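Local coordinates for alpha-n-acetylglucosaminidase family protein (Clostridium perfringens, PDB 4A42) that probably binds carbohydrate, as a family 32 carbohydrate-binding module with a bound calcium ion, within a larger enzyme that removes terminal alpha-linked N-acetylglucosamine, at residues S86-S91 with E137-G142; D79-G84 with K114-N119; Y90-S95 with V130-N135; N44-G49 with G142-Y147. All coordinates share one frame; numbering follows the deposited sequence. Where two conformers were deposited one is given.

Interaction 1 (S86-S91 with E137-G142); sequences SPLKYS and ENVKIG. With CA (calcium ion), chain C.
Ser86 and Asn138 meet, in the Asn138 conformer described, by a two-point polar grip: a single side-chain amide offers both of its ends to one serine. Asn138 was modelled in two conformers, so how fully the grip is occupied is doubtful. Asn138 OD1 accepts the backbone N-H of Ser86, with Ser86 N at 2.8 Å and the donor tilted about 21° from the carbonyl plane. Asn138 ND2 reaches Ser86 OG, also at 2.8 Å, and the hydroxyl lies close to the amide plane. Asparagine suits the task because its short side chain carries an acceptor and a donor side by side, and its backbone lies in the left-handed helical region (phi 42°), which asparagine tolerates better than most residues. With CG between the backbone N and the carbonyl carbon (chi1 54°), OD1 is brought to Ser86 N and ND2 to Ser86 OG. In this conformer a water 2.7 Å from both Asn138 OD1 and Ser86 O can bridge the two, although more acceptors than protons compete around it.

Further in, the chemistry turns apolar. Leu88 CD1 comes within 4.1 Å of Ile141 CD1, the two side chains crossing at about a right angle, while Val139 CG2 stands 4.3 Å from Leu88 CD1. Branched aliphatic side chains suit this buried zone. Beyond Ile141 the strand continues to Gly142 at the calcium site.

The loop leading into strand 90-95 is thereby joined to the loop that leads into strand 141-148; Phe134 of strand 126-134 packs on Leu88, Val139 and Ile141, and Ile80 of strand 77-82 touches Leu88 and Ile141.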
# COMPACT_ATOMS: atom_id res chain seq x y z
N SER A 86 0.73 11.49 -12.55
CA SER A 86 1.79 12.17 -11.83
C SER A 86 2.67 11.17 -11.11
O SER A 86 2.19 10.12 -10.69
CB SER A 86 1.18 13.15 -10.81
OG SER A 86 0.55 14.26 -11.45
N PRO A 87 3.96 11.49 -10.94
CA PRO A 87 4.82 10.64 -10.11
C PRO A 87 4.18 10.45 -8.74
O PRO A 87 3.68 11.40 -8.14
CB PRO A 87 6.10 11.46 -10.00
CG PRO A 87 6.12 12.25 -11.28
CD PRO A 87 4.69 12.64 -11.50
N LEU A 88 4.20 9.22 -8.25
CA LEU A 88 3.58 8.93 -6.97
C LEU A 88 4.44 9.43 -5.82
O LEU A 88 5.64 9.20 -5.79
CB LEU A 88 3.32 7.43 -6.83
CG LEU A 88 2.42 7.02 -5.66
CD1 LEU A 88 1.00 7.51 -5.90
CD2 LEU A 88 2.45 5.52 -5.49
N LYS A 89 3.81 10.13 -4.89
CA LYS A 89 4.45 10.53 -3.64
C LYS A 89 3.78 9.74 -2.55
O LYS A 89 2.56 9.78 -2.41
CB LYS A 89 4.32 12.04 -3.42
CG LYS A 89 5.08 12.87 -4.45
CD LYS A 89 4.75 14.35 -4.34
CE LYS A 89 5.45 15.13 -5.43
NZ LYS A 89 6.91 15.15 -5.20
N TYR A 90 4.57 9.01 -1.76
CA TYR A 90 4.00 8.02 -0.85
C TYR A 90 4.97 7.67 0.27
O TYR A 90 6.18 7.92 0.17
CB TYR A 90 3.62 6.73 -1.61
CG TYR A 90 4.81 5.93 -2.09
CD1 TYR A 90 5.48 6.26 -3.27
CD2 TYR A 90 5.30 4.85 -1.35
CE1 TYR A 90 6.59 5.53 -3.70
CE2 TYR A 90 6.41 4.11 -1.79
CZ TYR A 90 7.04 4.46 -2.97
OH TYR A 90 8.15 3.76 -3.43
N SER A 91 4.41 7.09 1.33
CA SER A 91 5.18 6.45 2.38
C SER A 91 4.52 5.13 2.76
O SER A 91 3.34 4.90 2.48
CB SER A 91 5.32 7.35 3.61
OG SER A 91 4.06 7.61 4.23
N GLU A 137 -0.90 14.24 -6.41
CA GLU A 137 -2.17 14.47 -7.08
C GLU A 137 -2.44 13.32 -8.06
O GLU A 137 -1.54 12.63 -8.47
CB GLU A 137 -2.11 15.78 -7.84
CG GLU A 137 -1.97 17.00 -6.95
CD GLU A 137 -3.10 17.10 -5.95
OE1 GLU A 137 -4.25 16.81 -6.35
OE2 GLU A 137 -2.87 17.46 -4.78
N ASN A 138 -3.76 13.33 -8.49
CA ASN A 138 -4.29 12.26 -9.35
C ASN A 138 -3.85 10.85 -8.97
O ASN A 138 -3.48 10.06 -9.83
CB ASN A 138 -4.00 12.53 -10.84
CG ASN A 138 -2.53 12.77 -11.14
OD1 ASN A 138 -1.71 11.84 -11.12
ND2 ASN A 138 -2.19 14.02 -11.44
N VAL A 139 -3.98 10.58 -7.61
CA VAL A 139 -3.63 9.22 -7.25
C VAL A 139 -4.61 8.18 -7.77
O VAL A 139 -5.78 8.27 -7.50
CB VAL A 139 -3.56 9.10 -5.71
CG1 VAL A 139 -3.36 7.69 -5.26
CG2 VAL A 139 -2.47 9.99 -5.16
N LYS A 140 -4.12 7.18 -8.49
CA LYS A 140 -4.97 6.08 -8.92
C LYS A 140 -4.15 4.81 -8.75
O LYS A 140 -3.23 4.58 -9.49
CB LYS A 140 -5.39 6.25 -10.38
CG LYS A 140 -6.04 7.58 -10.65
CD LYS A 140 -6.52 7.72 -12.09
CE LYS A 140 -7.27 9.02 -12.24
NZ LYS A 140 -7.90 9.17 -13.56
N ILE A 141 -4.51 3.99 -7.78
CA ILE A 141 -3.71 2.81 -7.48
C ILE A 141 -4.35 1.56 -8.08
O ILE A 141 -5.47 1.20 -7.75
CB ILE A 141 -3.56 2.64 -5.94
CG1 ILE A 141 -2.98 3.91 -5.31
CG2 ILE A 141 -2.71 1.40 -5.61
CD1 ILE A 141 -1.64 4.32 -5.84
N GLY A 142 -3.63 0.91 -8.98
CA GLY A 142 -4.16 -0.27 -9.64
C GLY A 142 -4.07 -1.52 -8.79
O GLY A 142 -4.89 -2.42 -8.94
CA CA C . -6.68 -3.90 -9.00
O HOH W 1 -0.41 9.64 -10.19

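Interaction 2 (D79-G84 with K114-N119); sequences DIVSKG and KAVYSN
Ile80 and Tyr117 form the hydrogen-bonded pair at the centre of this antiparallel contact, Ile80 N lying 2.9 Å from Tyr117 O and Tyr117 N lying 2.8 Å from Ile80 O. Toward the end of strand 77-82 the pairing goes on as Ser82 N donates to Ala115 O. On one face, Val81 CG2 approaches Val116 CG2 at 4.3 Å and Val116 CG1 rests 3.9 Å from Asp79 CB; beta-branched valines favour extended backbone and cover it. At the same face Asp79 OD1 comes 2.9 Å from Ser118 OG, a probable hydrogen bond whose proton has another acceptor within reach. On the other face Ile80 lies beside Tyr117, and Ser82 CB meets the edge of the tyrosine ring, 3.7 Å from Tyr117 CE1. With Ser82 OG anti to the backbone N (chi1 -176°), the hydroxyl is carried to a water 2.7 Å away, which has a weak bond to Tyr117 OH.

A second shell fixes these groups. Lys114 CB sits 3.8 Å above one face of the Tyr117 ring, offset toward the rim. Tyr117 OH takes the backbone N-H of Lys114 and is also hydrogen-bonded to Glu112 O and Leu88 N, while Asp79 OD2 bonds to Tyr147 OH and the neighbouring strand 141-148 pairs with Asp79 and Val81.

A tyrosine fits where a ring must fill apolar space yet end in a polar group: its buried hydroxyl serves several backbone partners, which would pin the loop before strand 116-120. Tyr147 OH, and probably Ser118 OG, would help to stabilise a charged Asp79 on the partly exposed outer face.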
# COMPACT_ATOMS: atom_id res chain seq x y z
N ASP A 79 4.99 -3.98 -3.71
CA ASP A 79 4.80 -3.25 -4.97
C ASP A 79 3.55 -2.39 -4.92
O ASP A 79 2.49 -2.84 -4.48
CB ASP A 79 4.61 -4.20 -6.15
CG ASP A 79 5.84 -4.99 -6.49
OD1 ASP A 79 6.93 -4.62 -6.03
OD2 ASP A 79 5.69 -5.99 -7.24
N ILE A 80 3.65 -1.17 -5.42
CA ILE A 80 2.49 -0.31 -5.62
C ILE A 80 2.37 -0.04 -7.11
O ILE A 80 3.26 0.55 -7.72
CB ILE A 80 2.63 1.04 -4.89
CG1 ILE A 80 2.90 0.81 -3.41
CG2 ILE A 80 1.36 1.90 -5.09
CD1 ILE A 80 3.41 2.04 -2.70
N VAL A 81 1.27 -0.48 -7.70
CA VAL A 81 1.04 -0.26 -9.12
C VAL A 81 0.30 1.06 -9.26
O VAL A 81 -0.83 1.20 -8.77
CB VAL A 81 0.22 -1.42 -9.73
CG1 VAL A 81 0.02 -1.20 -11.22
CG2 VAL A 81 0.93 -2.75 -9.49
N SER A 82 0.96 2.05 -9.87
CA SER A 82 0.43 3.42 -9.90
C SER A 82 -0.02 3.80 -11.29
O SER A 82 0.79 3.88 -12.21
CB SER A 82 1.50 4.41 -9.42
OG SER A 82 0.97 5.72 -9.36
N LYS A 83 -1.32 4.04 -11.45
CA LYS A 83 -1.91 4.23 -12.76
C LYS A 83 -2.22 5.70 -13.10
O LYS A 83 -2.53 6.01 -14.25
CB LYS A 83 -3.16 3.34 -12.91
CG LYS A 83 -2.81 1.85 -13.05
CD LYS A 83 -2.50 1.48 -14.51
CE LYS A 83 -1.94 0.07 -14.64
NZ LYS A 83 -1.81 -0.35 -16.08
N GLY A 84 -2.15 6.58 -12.12
CA GLY A 84 -2.33 8.01 -12.37
C GLY A 84 -1.20 8.63 -13.18
O GLY A 84 -0.16 8.00 -13.41
N LYS A 114 7.18 6.13 -12.41
CA LYS A 114 7.28 4.69 -12.66
C LYS A 114 5.90 4.06 -12.70
O LYS A 114 4.95 4.57 -12.08
CB LYS A 114 8.12 3.99 -11.59
CG LYS A 114 9.55 4.53 -11.47
CD LYS A 114 10.47 3.53 -10.78
CE LYS A 114 10.14 3.35 -9.32
NZ LYS A 114 11.14 2.46 -8.65
N ALA A 115 5.78 2.95 -13.41
CA ALA A 115 4.51 2.23 -13.46
C ALA A 115 4.29 1.47 -12.15
O ALA A 115 3.17 1.42 -11.63
CB ALA A 115 4.49 1.27 -14.66
N VAL A 116 5.36 0.88 -11.63
CA VAL A 116 5.31 0.12 -10.40
C VAL A 116 6.38 0.64 -9.45
O VAL A 116 7.56 0.72 -9.81
CB VAL A 116 5.54 -1.38 -10.66
CG1 VAL A 116 5.47 -2.17 -9.36
CG2 VAL A 116 4.52 -1.89 -11.65
N TYR A 117 5.97 1.00 -8.25
CA TYR A 117 6.91 1.39 -7.20
C TYR A 117 7.18 0.20 -6.28
O TYR A 117 6.37 -0.15 -5.42
CB TYR A 117 6.40 2.63 -6.44
CG TYR A 117 6.30 3.84 -7.32
CD1 TYR A 117 5.16 4.09 -8.07
CD2 TYR A 117 7.37 4.73 -7.44
CE1 TYR A 117 5.08 5.19 -8.90
CE2 TYR A 117 7.29 5.84 -8.27
CZ TYR A 117 6.15 6.07 -8.99
OH TYR A 117 6.07 7.16 -9.82
N SER A 118 8.33 -0.44 -6.50
CA SER A 118 8.72 -1.60 -5.71
C SER A 118 9.64 -1.19 -4.57
O SER A 118 10.46 -0.26 -4.72
CB SER A 118 9.46 -2.61 -6.60
OG SER A 118 8.69 -2.98 -7.73
N ASN A 119 9.51 -1.85 -3.43
CA ASN A 119 10.43 -1.67 -2.31
C ASN A 119 10.73 -2.98 -1.62
O ASN A 119 9.83 -3.69 -1.20
CB ASN A 119 9.86 -0.70 -1.27
CG ASN A 119 9.84 0.74 -1.76
OD1 ASN A 119 8.82 1.23 -2.21
ND2 ASN A 119 10.97 1.41 -1.67
O HOH W 2 2.65 7.48 -10.44

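Interaction 3 (Y90-S95 with V130-N135); sequences YSIEIS and VRFNFN
Ile92 and Phe132, a non-hydrogen-bonded pair, lie side by side on the inner face of these antiparallel strands, with Ile92 CD1 3.9 Å from Phe132 CE2 and Ile92 CG2 over one face of the ring near its rim. Val130 CG1 closes on Ile92 CG2 at 4.0 Å, and Tyr90 CB comes 3.7 Å from Phe134 CD1. Aromatic and branched residues fill this buried layer, where Ile78 and Ile80 of strand 77-82 meet it from the other sheet of the beta-sandwich. Backbone N-H to O bonds, two a pair, join Ser91 with Asn133 and Glu93 with Arg131.

The opposite face, more open to solvent, is polar. Arg131 grips Glu93 side-on, planes 38° apart: Arg131 NE reaches Glu93 OE1 at 2.8 Å and Arg131 NH2 reaches Glu93 OE2 at 3.0 Å, the bend at chi3 (69°) turning the guanidinium toward the carboxylate. Asn133 ND2 supplies one N-H to Ser91 OG at 2.9 Å and the other to Glu93 OE1 at 2.8 Å; this amide nitrogen and Arg131 NE approach OE1 from opposite faces of the carboxylate.

Outside the pair, Ser64 OG binds Asn133 OD1 and Trp101 makes a cation-pi contact with Arg131. The charged guanidinium and a second N-H on OE1 would probably favour ionised Glu93, and the amide, using both its protons, ties the salt bridge to Ser91.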
# COMPACT_ATOMS: atom_id res chain seq x y z
N TYR A 90 4.57 9.01 -1.76
CA TYR A 90 4.00 8.02 -0.85
C TYR A 90 4.97 7.67 0.27
O TYR A 90 6.18 7.92 0.17
CB TYR A 90 3.62 6.73 -1.61
CG TYR A 90 4.81 5.93 -2.09
CD1 TYR A 90 5.48 6.26 -3.27
CD2 TYR A 90 5.30 4.85 -1.35
CE1 TYR A 90 6.59 5.53 -3.70
CE2 TYR A 90 6.41 4.11 -1.79
CZ TYR A 90 7.04 4.46 -2.97
OH TYR A 90 8.15 3.76 -3.43
N SER A 91 4.41 7.09 1.33
CA SER A 91 5.18 6.45 2.38
C SER A 91 4.52 5.13 2.76
O SER A 91 3.34 4.90 2.48
CB SER A 91 5.32 7.35 3.61
OG SER A 91 4.06 7.61 4.23
N ILE A 92 5.31 4.26 3.37
CA ILE A 92 4.85 2.97 3.84
C ILE A 92 5.24 2.84 5.30
O ILE A 92 6.39 3.08 5.67
CB ILE A 92 5.50 1.83 3.03
CG1 ILE A 92 5.29 2.05 1.52
CG2 ILE A 92 4.93 0.48 3.46
CD1 ILE A 92 5.85 0.91 0.68
N GLU A 93 4.27 2.49 6.14
CA GLU A 93 4.47 2.30 7.57
C GLU A 93 4.02 0.90 7.94
O GLU A 93 3.11 0.36 7.34
CB GLU A 93 3.63 3.29 8.37
CG GLU A 93 4.05 4.75 8.28
CD GLU A 93 2.99 5.65 8.86
OE1 GLU A 93 1.95 5.85 8.20
OE2 GLU A 93 3.17 6.14 10.00
N ILE A 94 4.66 0.31 8.95
CA ILE A 94 4.20 -0.98 9.47
C ILE A 94 4.01 -0.88 10.98
O ILE A 94 4.61 -0.02 11.63
CB ILE A 94 5.18 -2.12 9.13
CG1 ILE A 94 6.59 -1.83 9.67
CG2 ILE A 94 5.21 -2.35 7.61
CD1 ILE A 94 7.54 -3.01 9.55
N SER A 95 3.16 -1.75 11.52
CA SER A 95 2.91 -1.80 12.95
C SER A 95 2.54 -3.20 13.40
O SER A 95 2.03 -4.00 12.60
CB SER A 95 1.80 -0.83 13.35
OG SER A 95 1.61 -0.81 14.76
N VAL A 130 -0.00 -2.75 7.56
CA VAL A 130 0.80 -2.04 6.58
C VAL A 130 -0.01 -0.86 6.10
O VAL A 130 -1.11 -1.03 5.55
CB VAL A 130 1.23 -2.96 5.42
CG1 VAL A 130 2.31 -2.28 4.57
CG2 VAL A 130 1.73 -4.30 5.94
N ARG A 131 0.52 0.35 6.31
CA ARG A 131 -0.19 1.57 5.97
C ARG A 131 0.54 2.35 4.88
O ARG A 131 1.75 2.53 4.93
CB ARG A 131 -0.42 2.44 7.22
CG ARG A 131 -1.24 3.70 6.93
CD ARG A 131 -1.72 4.36 8.20
NE ARG A 131 -0.62 4.96 8.95
CZ ARG A 131 -0.75 5.48 10.17
NH1 ARG A 131 -1.94 5.48 10.76
NH2 ARG A 131 0.30 6.01 10.79
N PHE A 132 -0.24 2.77 3.88
CA PHE A 132 0.26 3.51 2.73
C PHE A 132 -0.34 4.90 2.78
O PHE A 132 -1.55 5.06 2.87
CB PHE A 132 -0.16 2.81 1.43
CG PHE A 132 0.44 1.44 1.27
CD1 PHE A 132 -0.12 0.35 1.93
CD2 PHE A 132 1.55 1.24 0.47
CE1 PHE A 132 0.44 -0.91 1.81
CE2 PHE A 132 2.11 -0.03 0.33
CZ PHE A 132 1.55 -1.10 1.01
N ASN A 133 0.51 5.92 2.71
CA ASN A 133 0.02 7.28 2.65
C ASN A 133 0.40 7.87 1.32
O ASN A 133 1.52 7.67 0.85
CB ASN A 133 0.61 8.08 3.80
CG ASN A 133 0.52 7.34 5.12
OD1 ASN A 133 -0.57 7.14 5.65
ND2 ASN A 133 1.67 6.89 5.63
N PHE A 134 -0.53 8.57 0.68
CA PHE A 134 -0.28 9.13 -0.64
C PHE A 134 -0.48 10.63 -0.61
O PHE A 134 -1.53 11.11 -0.18
CB PHE A 134 -1.20 8.50 -1.69
CG PHE A 134 -1.08 7.00 -1.76
CD1 PHE A 134 0.05 6.42 -2.32
CD2 PHE A 134 -2.07 6.18 -1.26
CE1 PHE A 134 0.18 5.05 -2.38
CE2 PHE A 134 -1.95 4.79 -1.33
CZ PHE A 134 -0.82 4.23 -1.89
N ASN A 135 0.55 11.37 -1.01
CA ASN A 135 0.46 12.82 -1.02
C ASN A 135 0.59 13.50 -2.37
O ASN A 135 0.73 14.70 -2.43
CB ASN A 135 1.40 13.45 -0.01
CG ASN A 135 2.83 13.16 -0.29
OD1 ASN A 135 3.28 12.07 -0.03
ND2 ASN A 135 3.56 14.15 -0.78

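Interaction 4 (N44-G49 with G142-Y147); sequences NNLRDG and GEIKIY. With CA (calcium ion), chain C.
Asp48 and Glu143 present their carboxylates to one calcium ion, the two planes only 16° apart although the side chains themselves cross at a slant. Asp48 OD1 binds the metal at 2.4 Å and Glu143 OE1 at 2.5 Å. The two oxygens lie 3.0 Å from each other, a crowding that is acceptable because the cation is shared between them. Glu143 points away at its CB, but its chain bends at chi2 (79°) and brings the carboxylate back to the loop. Its second oxygen is used too: Gly49 N donates to Glu143 OE2 at 2.7 Å from the syn side. Glycine suits this turn, where phi is positive.

Backbone carbonyls add to the shell, with Asn45 O and Gly142 O each 2.3 Å from the ion, while Asn50 and Thr53 supply the rest. Next to the site along the strand, Ile144 N donates to Leu46 O at 2.9 Å in a nearly straight bond. Leu46 and Ile144 lie alongside each other and point the same way, Leu46 CD2 4.0 Å from Ile144 CD1, so an apolar contact adjoins the charged one.

Such a loop wrapped round calcium against the last long strand is consistent with the structural calcium site found in many family 32 modules of the F5/8 type C beta-sandwich fold.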
# COMPACT_ATOMS: atom_id res chain seq x y z
N ASN A 44 -11.56 -2.84 -2.72
CA ASN A 44 -11.10 -4.18 -3.05
C ASN A 44 -10.34 -4.21 -4.37
O ASN A 44 -9.65 -5.18 -4.66
CB ASN A 44 -12.25 -5.17 -3.02
CG ASN A 44 -12.70 -5.47 -1.61
OD1 ASN A 44 -11.88 -5.52 -0.69
ND2 ASN A 44 -14.00 -5.66 -1.42
N ASN A 45 -10.44 -3.14 -5.14
CA ASN A 45 -9.65 -3.01 -6.36
C ASN A 45 -8.17 -2.98 -6.03
O ASN A 45 -7.33 -3.19 -6.89
CB ASN A 45 -10.04 -1.76 -7.15
CG ASN A 45 -11.41 -1.89 -7.80
OD1 ASN A 45 -11.98 -2.98 -7.88
ND2 ASN A 45 -11.93 -0.78 -8.30
N LEU A 46 -7.83 -2.72 -4.78
CA LEU A 46 -6.43 -2.68 -4.39
C LEU A 46 -5.77 -4.05 -4.33
O LEU A 46 -4.54 -4.16 -4.36
CB LEU A 46 -6.27 -2.00 -3.03
CG LEU A 46 -6.53 -0.51 -2.98
CD1 LEU A 46 -6.63 -0.08 -1.52
CD2 LEU A 46 -5.40 0.24 -3.70
N ARG A 47 -6.59 -5.08 -4.23
CA ARG A 47 -6.05 -6.39 -4.05
C ARG A 47 -6.86 -7.48 -4.74
O ARG A 47 -7.06 -8.53 -4.21
CB ARG A 47 -5.85 -6.67 -2.56
CG ARG A 47 -7.00 -6.25 -1.74
CD ARG A 47 -7.83 -7.46 -1.46
NE ARG A 47 -8.79 -7.31 -0.38
CZ ARG A 47 -8.70 -7.94 0.77
NH1 ARG A 47 -7.71 -8.76 1.03
NH2 ARG A 47 -9.62 -7.75 1.66
N ASP A 48 -7.28 -7.20 -5.96
CA ASP A 48 -8.06 -8.14 -6.75
C ASP A 48 -7.26 -8.84 -7.84
O ASP A 48 -7.81 -9.64 -8.61
CB ASP A 48 -9.31 -7.46 -7.33
CG ASP A 48 -8.98 -6.40 -8.34
OD1 ASP A 48 -7.79 -6.01 -8.45
OD2 ASP A 48 -9.91 -5.95 -9.04
N GLY A 49 -5.96 -8.56 -7.90
CA GLY A 49 -5.09 -9.23 -8.85
C GLY A 49 -5.17 -8.68 -10.27
O GLY A 49 -4.62 -9.29 -11.19
N GLY A 142 -3.63 0.91 -8.98
CA GLY A 142 -4.16 -0.27 -9.64
C GLY A 142 -4.07 -1.52 -8.79
O GLY A 142 -4.89 -2.42 -8.94
N GLU A 143 -3.08 -1.58 -7.90
CA GLU A 143 -2.87 -2.77 -7.10
C GLU A 143 -1.78 -2.49 -6.06
O GLU A 143 -0.84 -1.76 -6.35
CB GLU A 143 -2.42 -3.92 -8.01
CG GLU A 143 -2.53 -5.29 -7.38
CD GLU A 143 -3.95 -5.87 -7.37
OE1 GLU A 143 -4.91 -5.31 -7.93
OE2 GLU A 143 -4.09 -6.95 -6.81
N ILE A 144 -1.93 -3.06 -4.87
CA ILE A 144 -0.86 -3.08 -3.88
C ILE A 144 -0.57 -4.53 -3.54
O ILE A 144 -1.46 -5.27 -3.14
CB ILE A 144 -1.24 -2.31 -2.60
CG1 ILE A 144 -1.36 -0.82 -2.92
CG2 ILE A 144 -0.20 -2.54 -1.50
CD1 ILE A 144 -1.89 -0.01 -1.78
N LYS A 145 0.66 -4.93 -3.76
CA LYS A 145 1.09 -6.29 -3.52
C LYS A 145 2.06 -6.34 -2.34
O LYS A 145 3.02 -5.62 -2.32
CB LYS A 145 1.74 -6.86 -4.77
CG LYS A 145 0.86 -6.71 -6.00
CD LYS A 145 1.49 -7.24 -7.26
CE LYS A 145 0.81 -6.69 -8.50
NZ LYS A 145 1.48 -7.01 -9.80
N ILE A 146 1.77 -7.19 -1.36
CA ILE A 146 2.59 -7.28 -0.17
C ILE A 146 3.13 -8.70 -0.09
O ILE A 146 2.40 -9.60 0.23
CB ILE A 146 1.79 -6.95 1.09
CG1 ILE A 146 1.23 -5.53 1.00
CG2 ILE A 146 2.66 -7.09 2.33
CD1 ILE A 146 0.21 -5.21 2.01
N TYR A 147 4.40 -8.87 -0.42
CA TYR A 147 4.98 -10.19 -0.52
C TYR A 147 5.61 -10.69 0.78
O TYR A 147 6.34 -9.99 1.45
CB TYR A 147 5.97 -10.30 -1.65
CG TYR A 147 5.53 -9.80 -3.02
CD1 TYR A 147 4.61 -10.48 -3.78
CD2 TYR A 147 6.11 -8.69 -3.57
CE1 TYR A 147 4.25 -10.03 -5.04
CE2 TYR A 147 5.75 -8.25 -4.81
CZ TYR A 147 4.83 -8.92 -5.55
OH TYR A 147 4.53 -8.44 -6.79
CA CA C . -6.68 -3.90 -9.00

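Overall arrangement
Two sheets of one sandwich frame all four contacts. Interaction 2 lies in the sheet of strands 77-82, 116-120 and 141-148, and interaction 4 docks the 44-49 loop on its strand 141-148; interaction 3 pairs strands 90-95 and 126-134 of the other, and interaction 1 bridges loops at the sandwich end. Interactions 2 and 3 both turn one face to the shared core, where Ile80 packs on Tyr90 and Phe132; their outer faces differ, a salt bridge in one and valines beside an aspartate in the other. Interaction 4 is metal-dominated and shares Gly142 with interaction 1. Interaction 3 lies nearest the chain centre; the amide grip of interaction 1 is toward the surface, while its apolar inner end meets Phe134 of interaction 3.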